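Local coordinates for enoyl-CoA hydratase/carnithine racemase (Thermus thermophilus JL-18, PDB 6SL9), which probably isomerises ring-1,2-epoxyphenylacetyl-CoA to oxepin-CoA in phenylacetic acid catabolism, as a crotonase-type acyl-CoA enzyme, at residues 68-71 with 76-79; 12-17 with 192-197; 166-171 with 178-183. All blocks are in the same frame, centred on the assembly; numbering follows the deposited sequence.

Interaction 1 of 3, residues 68-71 with 76-79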
ATOM      1  N   THR A  68      -9.318 -23.353  23.973  1.00 18.86           N
ATOM      2  CA  THR A  68      -9.738 -24.663  24.530  1.00 21.30           C
ATOM      3  C   THR A  68      -9.967 -25.681  23.410  1.00 22.75           C
ATOM      4  O   THR A  68     -10.001 -26.880  23.728  1.00 25.43           O
ATOM      5  CB  THR A  68     -10.936 -24.522  25.454  1.00 23.10           C
ATOM      6  OG1 THR A  68     -12.081 -24.384  24.598  1.00 32.62           O
ATOM      7  CG2 THR A  68     -10.748 -23.384  26.429  1.00 25.61           C
ATOM      8  N   GLU A  69      -9.993 -25.270  22.138  1.00 19.02           N
ATOM      9  CA  GLU A  69     -10.165 -26.266  21.046  1.00 19.79           C
ATOM     10  C   GLU A  69      -9.039 -27.301  21.050  1.00 20.78           C
ATOM     11  O   GLU A  69      -9.251 -28.408  20.613  1.00 25.00           O
ATOM     12  CB  GLU A  69     -10.251 -25.534  19.713  1.00 20.45           C
ATOM     13  CG  GLU A  69     -10.584 -26.464  18.560  1.00 22.10           C
ATOM     14  CD  GLU A  69     -10.870 -25.822  17.207  1.00 22.86           C
ATOM     15  OE1 GLU A  69     -11.160 -26.544  16.266  1.00 24.97           O
ATOM     16  OE2 GLU A  69     -10.809 -24.662  17.090  1.00 21.04           O
ATOM     17  N   PHE A  70      -7.844 -26.902  21.454  1.00 22.31           N
ATOM     18  CA  PHE A  70      -6.605 -27.717  21.417  1.00 26.63           C
ATOM     19  C   PHE A  70      -6.436 -28.453  22.741  1.00 36.56           C
ATOM     20  O   PHE A  70      -6.779 -27.890  23.816  1.00 31.55           O
ATOM     21  CB  PHE A  70      -5.418 -26.834  21.023  1.00 23.68           C
ATOM     22  CG  PHE A  70      -5.627 -26.064  19.754  1.00 20.64           C
ATOM     23  CD1 PHE A  70      -5.692 -26.695  18.536  1.00 26.82           C
ATOM     24  CD2 PHE A  70      -5.940 -24.728  19.835  1.00 21.73           C
ATOM     25  CE1 PHE A  70      -5.943 -25.966  17.384  1.00 27.71           C
ATOM     26  CE2 PHE A  70      -6.187 -24.005  18.684  1.00 24.84           C
ATOM     27  CZ  PHE A  70      -6.192 -24.627  17.469  1.00 26.48           C
ATOM     28  N   GLY A  71      -5.889 -29.658  22.658  1.00 45.36           N
ATOM     29  CA  GLY A  71      -5.597 -30.410  23.878  1.00 61.09           C
ATOM     30  C   GLY A  71      -4.479 -29.719  24.623  1.00 59.11           C
ATOM     31  O   GLY A  71      -4.205 -28.525  24.379  1.00 74.57           O
ATOM     32  N   ASP A  76      -0.423 -28.344  16.561  1.00 22.23           N
ATOM     33  CA  ASP A  76      -0.029 -28.416  15.148  1.00 19.36           C
ATOM     34  C   ASP A  76      -0.845 -27.347  14.430  1.00 16.42           C
ATOM     35  O   ASP A  76      -1.837 -27.652  13.721  1.00 18.30           O
ATOM     36  CB  ASP A  76      -0.262 -29.810  14.617  1.00 21.45           C
ATOM     37  CG  ASP A  76       0.238 -30.068  13.203  1.00 20.09           C
ATOM     38  OD1 ASP A  76       0.636 -29.141  12.521  1.00 19.94           O
ATOM     39  OD2 ASP A  76       0.244 -31.245  12.837  1.00 27.89           O
ATOM     40  N   TYR A  77      -0.423 -26.103  14.529  1.00 15.54           N
ATOM     41  CA  TYR A  77      -1.192 -25.030  13.886  1.00 13.68           C
ATOM     42  C   TYR A  77      -1.078 -25.074  12.365  1.00 12.26           C
ATOM     43  O   TYR A  77      -1.975 -24.575  11.687  1.00 13.21           O
ATOM     44  CB  TYR A  77      -0.825 -23.678  14.449  1.00 15.15           C
ATOM     45  CG  TYR A  77      -1.240 -23.580  15.893  1.00 19.04           C
ATOM     46  CD1 TYR A  77      -2.317 -24.285  16.428  1.00 22.36           C
ATOM     47  CD2 TYR A  77      -0.479 -22.885  16.769  1.00 17.14           C
ATOM     48  CE1 TYR A  77      -2.643 -24.154  17.763  1.00 23.27           C
ATOM     49  CE2 TYR A  77      -0.809 -22.681  18.085  1.00 24.05           C
ATOM     50  CZ  TYR A  77      -1.867 -23.364  18.579  1.00 25.11           C
ATOM     51  OH  TYR A  77      -2.159 -23.251  19.893  1.00 27.99           O
ATOM     52  N   GLU A  78       0.030 -25.611  11.831  1.00 12.03           N
ATOM     53  CA  GLU A  78       0.107 -25.734  10.368  1.00 11.83           C
ATOM     54  C   GLU A  78      -1.047 -26.598   9.875  1.00 13.28           C
ATOM     55  O   GLU A  78      -1.743 -26.219   8.921  1.00 12.73           O
ATOM     56  CB  GLU A  78       1.476 -26.197   9.865  1.00 13.03           C
ATOM     57  CG  GLU A  78       1.530 -26.325   8.357  1.00 14.36           C
ATOM     58  CD  GLU A  78       2.846 -26.801   7.789  1.00 17.45           C
ATOM     59  OE1 GLU A  78       3.853 -26.760   8.487  1.00 19.66           O
ATOM     60  OE2 GLU A  78       2.818 -27.157   6.557  1.00 21.40           O
ATOM     61  N   ALA A  79      -1.251 -27.754  10.499  1.00 13.70           N
ATOM     62  CA  ALA A  79      -2.341 -28.626  10.014  1.00 14.55           C
ATOM     63  C   ALA A  79      -3.717 -27.969  10.235  1.00 14.01           C
ATOM     64  O   ALA A  79      -4.598 -28.049   9.366  1.00 13.96           O
ATOM     65  CB  ALA A  79      -2.275 -29.956  10.726  1.00 16.00           C
TER

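Interaction 2 of 3, residues 12-17 with 192-197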
ATOM      1  N   ASP A  12     -34.964  -9.316   2.362  1.00 19.73           N
ATOM      2  CA  ASP A  12     -34.886  -8.965   0.914  1.00 20.79           C
ATOM      3  C   ASP A  12     -33.812  -9.810   0.240  1.00 17.82           C
ATOM      4  O   ASP A  12     -33.862 -11.069   0.208  1.00 19.03           O
ATOM      5  CB  ASP A  12     -34.428  -7.509   0.698  1.00 23.56           C
ATOM      6  CG  ASP A  12     -35.369  -6.401   1.157  1.00 42.68           C
ATOM      7  OD1 ASP A  12     -36.362  -6.685   1.896  1.00 66.19           O
ATOM      8  OD2 ASP A  12     -35.113  -5.228   0.773  1.00 69.21           O
ATOM      9  N   GLY A  13     -32.887  -9.095  -0.361  1.00 15.40           N
ATOM     10  CA  GLY A  13     -31.759  -9.675  -1.111  1.00 15.09           C
ATOM     11  C   GLY A  13     -30.501  -9.880  -0.275  1.00 12.56           C
ATOM     12  O   GLY A  13     -29.448 -10.147  -0.850  1.00 12.59           O
ATOM     13  N   VAL A  14     -30.601  -9.745   1.049  1.00 12.49           N
ATOM     14  CA  VAL A  14     -29.437  -9.816   1.952  1.00 12.48           C
ATOM     15  C   VAL A  14     -29.517 -11.086   2.803  1.00 12.52           C
ATOM     16  O   VAL A  14     -30.518 -11.288   3.514  1.00 14.04           O
ATOM     17  CB  VAL A  14     -29.330  -8.555   2.830  1.00 12.98           C
ATOM     18  CG1 VAL A  14     -28.110  -8.657   3.749  1.00 13.84           C
ATOM     19  CG2 VAL A  14     -29.266  -7.308   1.980  1.00 14.08           C
ATOM     20  N   LEU A  15     -28.440 -11.843   2.826  1.00 11.73           N
ATOM     21  CA  LEU A  15     -28.281 -12.915   3.818  1.00 11.61           C
ATOM     22  C   LEU A  15     -27.498 -12.317   4.998  1.00 11.30           C
ATOM     23  O   LEU A  15     -26.349 -11.981   4.825  1.00 12.03           O
ATOM     24  CB  LEU A  15     -27.603 -14.135   3.206  1.00 12.04           C
ATOM     25  CG  LEU A  15     -27.346 -15.277   4.170  1.00 13.37           C
ATOM     26  CD1 LEU A  15     -28.626 -15.873   4.706  1.00 17.43           C
ATOM     27  CD2 LEU A  15     -26.536 -16.370   3.511  1.00 15.39           C
ATOM     28  N   VAL A  16     -28.132 -12.318   6.163  1.00 11.68           N
ATOM     29  CA  VAL A  16     -27.535 -11.827   7.408  1.00 11.51           C
ATOM     30  C   VAL A  16     -27.011 -13.025   8.190  1.00 11.19           C
ATOM     31  O   VAL A  16     -27.807 -13.932   8.547  1.00 12.17           O
ATOM     32  CB  VAL A  16     -28.541 -11.015   8.211  1.00 13.32           C
ATOM     33  CG1 VAL A  16     -27.825 -10.462   9.444  1.00 14.19           C
ATOM     34  CG2 VAL A  16     -29.162  -9.878   7.442  1.00 13.79           C
ATOM     35  N   LEU A  17     -25.725 -12.999   8.420  1.00 11.16           N
ATOM     36  CA  LEU A  17     -25.002 -14.035   9.191  1.00 11.16           C
ATOM     37  C   LEU A  17     -24.551 -13.458  10.521  1.00 11.36           C
ATOM     38  O   LEU A  17     -23.913 -12.414  10.529  1.00 12.21           O
ATOM     39  CB  LEU A  17     -23.794 -14.538   8.405  1.00 11.29           C
ATOM     40  CG  LEU A  17     -24.121 -15.130   7.029  1.00 12.23           C
ATOM     41  CD1 LEU A  17     -22.871 -15.643   6.333  1.00 14.25           C
ATOM     42  CD2 LEU A  17     -25.200 -16.229   7.103  1.00 12.56           C
ATOM     43  N   SER A 192     -29.120  -1.305   5.721  1.00 14.77           N
ATOM     44  CA  SER A 192     -29.477  -0.348   4.646  1.00 16.57           C
ATOM     45  C   SER A 192     -28.403  -0.421   3.565  1.00 15.21           C
ATOM     46  O   SER A 192     -28.738  -0.450   2.361  1.00 16.29           O
ATOM     47  CB  SER A 192     -29.590   1.056   5.232  1.00 19.89           C
ATOM     48  OG  SER A 192     -29.876   1.958   4.205  1.00 26.25           O
ATOM     49  N   LEU A 193     -27.125  -0.385   3.955  1.00 14.38           N
ATOM     50  CA  LEU A 193     -26.044  -0.421   2.945  1.00 14.43           C
ATOM     51  C   LEU A 193     -26.075  -1.776   2.212  1.00 13.40           C
ATOM     52  O   LEU A 193     -25.967  -1.826   0.993  1.00 13.55           O
ATOM     53  CB  LEU A 193     -24.705  -0.214   3.656  1.00 13.36           C
ATOM     54  CG  LEU A 193     -23.452  -0.371   2.785  1.00 15.28           C
ATOM     55  CD1 LEU A 193     -23.481   0.617   1.661  1.00 17.80           C
ATOM     56  CD2 LEU A 193     -22.184  -0.217   3.591  1.00 18.01           C
ATOM     57  N   ALA A 194     -26.214  -2.881   2.921  1.00 12.74           N
ATOM     58  CA  ALA A 194     -26.294  -4.206   2.292  1.00 12.01           C
ATOM     59  C   ALA A 194     -27.467  -4.274   1.323  1.00 12.02           C
ATOM     60  O   ALA A 194     -27.328  -4.846   0.250  1.00 12.63           O
ATOM     61  CB  ALA A 194     -26.341  -5.278   3.348  1.00 11.89           C
ATOM     62  N   LYS A 195     -28.608  -3.676   1.666  1.00 13.14           N
ATOM     63  CA  LYS A 195     -29.775  -3.685   0.762  1.00 13.02           C
ATOM     64  C   LYS A 195     -29.481  -2.874  -0.496  1.00 14.68           C
ATOM     65  O   LYS A 195     -29.953  -3.225  -1.564  1.00 16.04           O
ATOM     66  CB  LYS A 195     -31.025  -3.221   1.499  1.00 15.74           C
ATOM     67  CG  LYS A 195     -31.635  -4.283   2.396  1.00 17.28           C
ATOM     68  CD  LYS A 195     -32.863  -3.751   3.127  1.00 22.48           C
ATOM     69  CE  LYS A 195     -33.543  -4.806   3.964  1.00 27.80           C
ATOM     70  NZ  LYS A 195     -34.841  -4.352   4.502  1.00 37.65           N
ATOM     71  N   GLU A 196     -28.752  -1.781  -0.366  1.00 14.53           N
ATOM     72  CA  GLU A 196     -28.371  -0.961  -1.536  1.00 14.82           C
ATOM     73  C   GLU A 196     -27.467  -1.809  -2.415  1.00 13.29           C
ATOM     74  O   GLU A 196     -27.670  -1.867  -3.622  1.00 15.10           O
ATOM     75  CB  GLU A 196     -27.638   0.308  -1.111  1.00 19.37           C
ATOM     76  CG  GLU A 196     -28.446   1.384  -0.411  1.00 27.46           C
ATOM     77  CD  GLU A 196     -27.720   2.717  -0.244  1.00 42.15           C
ATOM     78  OE1 GLU A 196     -26.603   2.876  -0.820  1.00 45.83           O
ATOM     79  OE2 GLU A 196     -28.296   3.611   0.432  1.00 54.62           O
ATOM     80  N   LEU A 197     -26.491  -2.492  -1.815  1.00 11.77           N
ATOM     81  CA  LEU A 197     -25.596  -3.364  -2.604  1.00 11.27           C
ATOM     82  C   LEU A 197     -26.374  -4.492  -3.256  1.00 10.72           C
ATOM     83  O   LEU A 197     -26.047  -4.897  -4.328  1.00 11.63           O
ATOM     84  CB  LEU A 197     -24.453  -3.895  -1.736  1.00 11.37           C
ATOM     85  CG  LEU A 197     -23.471  -2.817  -1.262  1.00 13.17           C
ATOM     86  CD1 LEU A 197     -22.662  -3.314  -0.098  1.00 15.47           C
ATOM     87  CD2 LEU A 197     -22.539  -2.401  -2.404  1.00 16.06           C
TER

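Interaction 3 of 3, residues 166-171 with 178-183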
ATOM      1  N   LEU A 166      -7.422  -0.707  19.513  1.00 13.66           N
ATOM      2  CA  LEU A 166      -7.901   0.446  18.750  1.00 14.30           C
ATOM      3  C   LEU A 166      -9.397   0.644  18.963  1.00 13.49           C
ATOM      4  O   LEU A 166     -10.186  -0.281  18.806  1.00 14.75           O
ATOM      5  CB  LEU A 166      -7.648   0.220  17.279  1.00 15.56           C
ATOM      6  CG  LEU A 166      -6.238  -0.151  16.899  1.00 22.40           C
ATOM      7  CD1 LEU A 166      -6.138  -0.348  15.423  1.00 31.89           C
ATOM      8  CD2 LEU A 166      -5.324   0.923  17.327  1.00 26.52           C
ATOM      9  N   SER A 167      -9.786   1.875  19.228  1.00 13.71           N
ATOM     10  CA  SER A 167     -11.201   2.297  19.261  1.00 14.63           C
ATOM     11  C   SER A 167     -11.778   2.284  17.842  1.00 13.72           C
ATOM     12  O   SER A 167     -11.060   2.251  16.819  1.00 13.68           O
ATOM     13  CB  SER A 167     -11.322   3.651  19.860  1.00 14.80           C
ATOM     14  OG  SER A 167     -10.788   4.572  18.961  1.00 17.02           O
ATOM     15  N   ALA A 168     -13.095   2.378  17.767  1.00 14.65           N
ATOM     16  CA  ALA A 168     -13.777   2.464  16.457  1.00 14.69           C
ATOM     17  C   ALA A 168     -13.260   3.702  15.718  1.00 13.00           C
ATOM     18  O   ALA A 168     -13.072   3.649  14.497  1.00 13.64           O
ATOM     19  CB  ALA A 168     -15.258   2.536  16.686  1.00 16.79           C
ATOM     20  N   GLU A 169     -13.130   4.811  16.433  1.00 13.08           N
ATOM     21  CA  GLU A 169     -12.710   6.070  15.781  1.00 15.24           C
ATOM     22  C   GLU A 169     -11.276   5.961  15.253  1.00 14.47           C
ATOM     23  O   GLU A 169     -10.958   6.450  14.140  1.00 16.10           O
ATOM     24  CB  GLU A 169     -12.905   7.249  16.736  1.00 17.90           C
ATOM     25  CG  GLU A 169     -14.361   7.430  17.204  1.00 20.60           C
ATOM     26  CD  GLU A 169     -14.875   6.595  18.385  1.00 19.67           C
ATOM     27  OE1 GLU A 169     -16.038   6.840  18.766  1.00 33.68           O
ATOM     28  OE2 GLU A 169     -14.145   5.726  18.912  1.00 20.40           O
ATOM     29  N   GLU A 170     -10.406   5.298  15.982  1.00 14.54           N
ATOM     30  CA  GLU A 170      -9.039   5.036  15.482  1.00 15.31           C
ATOM     31  C   GLU A 170      -9.093   4.104  14.271  1.00 14.51           C
ATOM     32  O   GLU A 170      -8.358   4.316  13.326  1.00 16.64           O
ATOM     33  CB  GLU A 170      -8.176   4.446  16.591  1.00 17.14           C
ATOM     34  CG  GLU A 170      -7.829   5.372  17.725  1.00 20.25           C
ATOM     35  CD  GLU A 170      -7.074   4.671  18.845  1.00 26.08           C
ATOM     36  OE1 GLU A 170      -5.906   5.015  19.007  1.00 39.74           O
ATOM     37  OE2 GLU A 170      -7.636   3.763  19.539  1.00 24.53           O
ATOM     38  N   ALA A 171      -9.927   3.086  14.311  1.00 13.33           N
ATOM     39  CA  ALA A 171     -10.091   2.139  13.202  1.00 13.00           C
ATOM     40  C   ALA A 171     -10.521   2.892  11.950  1.00 14.33           C
ATOM     41  O   ALA A 171     -10.060   2.594  10.836  1.00 15.02           O
ATOM     42  CB  ALA A 171     -11.065   1.070  13.562  1.00 14.30           C
ATOM     43  N   HIS A 178     -14.955   1.707   7.314  1.00 12.88           N
ATOM     44  CA  HIS A 178     -15.401   2.822   6.447  1.00 12.57           C
ATOM     45  C   HIS A 178     -16.330   3.808   7.163  1.00 13.15           C
ATOM     46  O   HIS A 178     -16.442   4.922   6.697  1.00 15.46           O
ATOM     47  CB  HIS A 178     -16.061   2.263   5.192  1.00 11.98           C
ATOM     48  CG  HIS A 178     -15.139   1.405   4.364  1.00 11.95           C
ATOM     49  ND1 HIS A 178     -15.264   0.041   4.352  1.00 11.78           N
ATOM     50  CD2 HIS A 178     -14.127   1.747   3.527  1.00 15.15           C
ATOM     51  CE1 HIS A 178     -14.347  -0.401   3.489  1.00 13.37           C
ATOM     52  NE2 HIS A 178     -13.606   0.611   3.012  1.00 14.44           N
ATOM     53  N   ARG A 179     -17.013   3.364   8.205  1.00 13.65           N
ATOM     54  CA  ARG A 179     -18.010   4.182   8.910  1.00 13.91           C
ATOM     55  C   ARG A 179     -18.085   3.734  10.367  1.00 13.04           C
ATOM     56  O   ARG A 179     -17.961   2.548  10.632  1.00 14.34           O
ATOM     57  CB  ARG A 179     -19.396   4.052   8.279  1.00 18.86           C
ATOM     58  CG  ARG A 179     -20.364   5.149   8.699  1.00 23.57           C
ATOM     59  CD  ARG A 179     -21.648   5.396   7.934  1.00 36.27           C
ATOM     60  NE  ARG A 179     -21.911   4.699   6.690  1.00 33.95           N
ATOM     61  CZ  ARG A 179     -23.135   4.244   6.349  1.00 34.94           C
ATOM     62  NH1 ARG A 179     -23.326   3.642   5.182  1.00 33.77           N
ATOM     63  NH2 ARG A 179     -24.144   4.317   7.209  1.00 40.71           N
ATOM     64  N   VAL A 180     -18.331   4.690  11.252  1.00 14.06           N
ATOM     65  CA  VAL A 180     -18.636   4.485  12.693  1.00 13.06           C
ATOM     66  C   VAL A 180     -20.039   5.003  12.955  1.00 13.81           C
ATOM     67  O   VAL A 180     -20.324   6.121  12.533  1.00 18.43           O
ATOM     68  CB  VAL A 180     -17.579   5.123  13.600  1.00 15.14           C
ATOM     69  CG1 VAL A 180     -17.959   5.059  15.073  1.00 16.65           C
ATOM     70  CG2 VAL A 180     -16.226   4.495  13.331  1.00 16.78           C
ATOM     71  N   VAL A 181     -20.848   4.216  13.653  1.00 14.86           N
ATOM     72  CA  VAL A 181     -22.226   4.613  13.965  1.00 17.68           C
ATOM     73  C   VAL A 181     -22.554   4.208  15.379  1.00 15.76           C
ATOM     74  O   VAL A 181     -21.924   3.306  15.930  1.00 15.49           O
ATOM     75  CB  VAL A 181     -23.223   4.064  12.967  1.00 26.72           C
ATOM     76  CG1 VAL A 181     -22.846   4.411  11.543  1.00 30.21           C
ATOM     77  CG2 VAL A 181     -23.274   2.616  13.163  1.00 22.85           C
ATOM     78  N   PRO A 182     -23.505   4.927  16.014  1.00 18.72           N
ATOM     79  CA  PRO A 182     -23.892   4.562  17.373  1.00 18.53           C
ATOM     80  C   PRO A 182     -24.314   3.081  17.422  1.00 17.30           C
ATOM     81  O   PRO A 182     -24.895   2.541  16.452  1.00 17.29           O
ATOM     82  CB  PRO A 182     -25.073   5.479  17.656  1.00 20.48           C
ATOM     83  CG  PRO A 182     -24.913   6.622  16.708  1.00 21.39           C
ATOM     84  CD  PRO A 182     -24.229   6.087  15.482  1.00 21.09           C
ATOM     85  N   ALA A 183     -24.039   2.415  18.547  1.00 17.14           N
ATOM     86  CA  ALA A 183     -24.292   0.965  18.714  1.00 18.22           C
ATOM     87  C   ALA A 183     -25.751   0.652  18.380  1.00 17.58           C
ATOM     88  O   ALA A 183     -25.993  -0.343  17.733  1.00 18.44           O
ATOM     89  CB  ALA A 183     -23.978   0.562  20.122  1.00 19.09           C
TER

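Interaction 1 of 3, residues 68-71 with 76-79
Phe70 and Tyr77 bring the loop 68-71 against the start of helix 77-93. Ahead of Phe70 the loop is tied down by polar side chains: Thr68 bonds to Asp66 through OG1 and also packs on Arg248 of the second subunit, while the extended Glu69 gives one carboxylate oxygen to the backbone N of Gly30 and the other to Gln65. Phe70 then turns its ring toward the helix. With CG anti to the carbonyl carbon (chi1 -53°), the ring presents one face to Tyr77 in a T-shaped (edge-to-face) pair, centroids 4.9 Å apart and planes at 67°. Tyr77 CE1 sits over the centre of that face, 3.6 Å from Phe70 CZ and 3.7 Å from Phe70 CE2, and the phenol oxygen passes by the rim, Tyr77 OH lying 4.1 Å from Phe70 CD2. His80, one helical turn beyond Tyr77, meets the Phe70 ring edge-to-face as well.

In the crotonase fold the loop after the strand corresponding to 51-56 supplies part of the oxyanion hole, and the residues described here follow in the connection to helix 77-93. That helix begins with an N-cap: Asp76 OD1 accepts from Ala79 N at 3.1 Å, the N-H reaching the oxygen from well above the carboxylate plane.

The polar end of Tyr77 is used between subunits, OH bonding to NE2 of His240 of the second subunit, whose imidazole also meets the phenol ring at a steep angle. The Tyr77 side chain also touches Leu137 of its own chain and Gly235 of the second subunit.

Interaction 2 of 3, residues 12-17 with 192-197
Val14, first residue of strand 14-19, fits its isopropyl group against the last turns of helix 186-197, and this is the tight half of the contact. Its two methyls straddle one alanine: Val14 CG1 and CG2 each lie 3.8 Å from Ala194 CB. CG2, which is anti to the carbonyl carbon because CG1 takes the place anti to N (chi1 -180°), also rests over the flat peptide group joining Ala194 to Lys195. It is 3.6 Å from Ala194 O and 3.7 Å from Lys195 N, so the methyl covers the face of the amide. The beginning of the lysine chain adds a further apolar wall, with Lys195 CG 3.9 Å from Val14 CG2.

The outer half is looser and open to solvent. Lys195 runs out fully extended beyond CG, and the exposed Asp12 crosses it at about a right angle. Asp12 OD2 touches the aliphatic part, 3.6 Å from Lys195 CD. The charged ends only approach: Asp12 OD1 to Lys195 NZ is 3.8 Å, a long salt bridge whose grip should be weak, though opposite charges would still favour the crossing. Asp12 is in the turn between the antiparallel strands 6-11 and 14-19, where its carbonyl accepts from Arg10.

The contact lays the helix across one face of the main crotonase sheet. Strand 14-19 pairs with strand 51-56 through Leu15, and Gly13 just before it extends the pairing to Arg50 and Ala51; farther across the sheet, Ala194 and Leu197 rest on Val99 of strand 98-102, and Leu193 on Leu119 and Leu121 of strand 119-123.

Interaction 3 of 3, residues 166-171 with 178-183
The flat peptide group between Ala168 and Glu169 carries Val180 on one face: methyl CG2 of Val180 stands almost straight above Ala168 O, 3.5 Å away. The backbone N of Glu169 is a looser neighbour of the same methyl, at 4.4 Å. A second flat group, the carboxylate of Glu170, takes no part in this packing but folds back to receive Ser167 N on its anti side, 18° out of its plane. Together Ser167 and Glu170 form a capping box that starts helix 168-174 in this crotonase-fold domain. The helix lies beside strand 179-181, the edge strand of the main sheet within the chain.

With CG1 anti to the backbone N (chi1 174°), Val180 places CG1 and CG2 each 4.0 Å from Ala168 CB. Leu172, a turn further along the helix, and Val124 add to the surroundings of Val180, and Ala168 also packs on Ala122 of the neighbouring strand.

The cap itself is made of two reciprocal bonds: Ser167 N gives to Glu170 OE2 at 2.9 Å, and Glu170 N gives to Ser167 OG at 3.1 Å.

In the fold
Interactions 2 and 3 are neighbours along the chain and in space: strand 179-181 leads into helix 186-197, and both reach the main sheet. Their centres are 21 Å apart and their nearest atoms about 4 Å, without touching. Interaction 1 stands apart, its centre 35 Å from that of interaction 2, across the chain's centre, and 33 Å from that of interaction 3. It lies at a subunit boundary, facing the second subunit, whereas residues of 178-183 and 192-197 meet the third. The structure is an apo form without bound CoA ester; interaction 1 follows soon after the loop that, as in other crotonases, probably supplies part of the oxyanion hole.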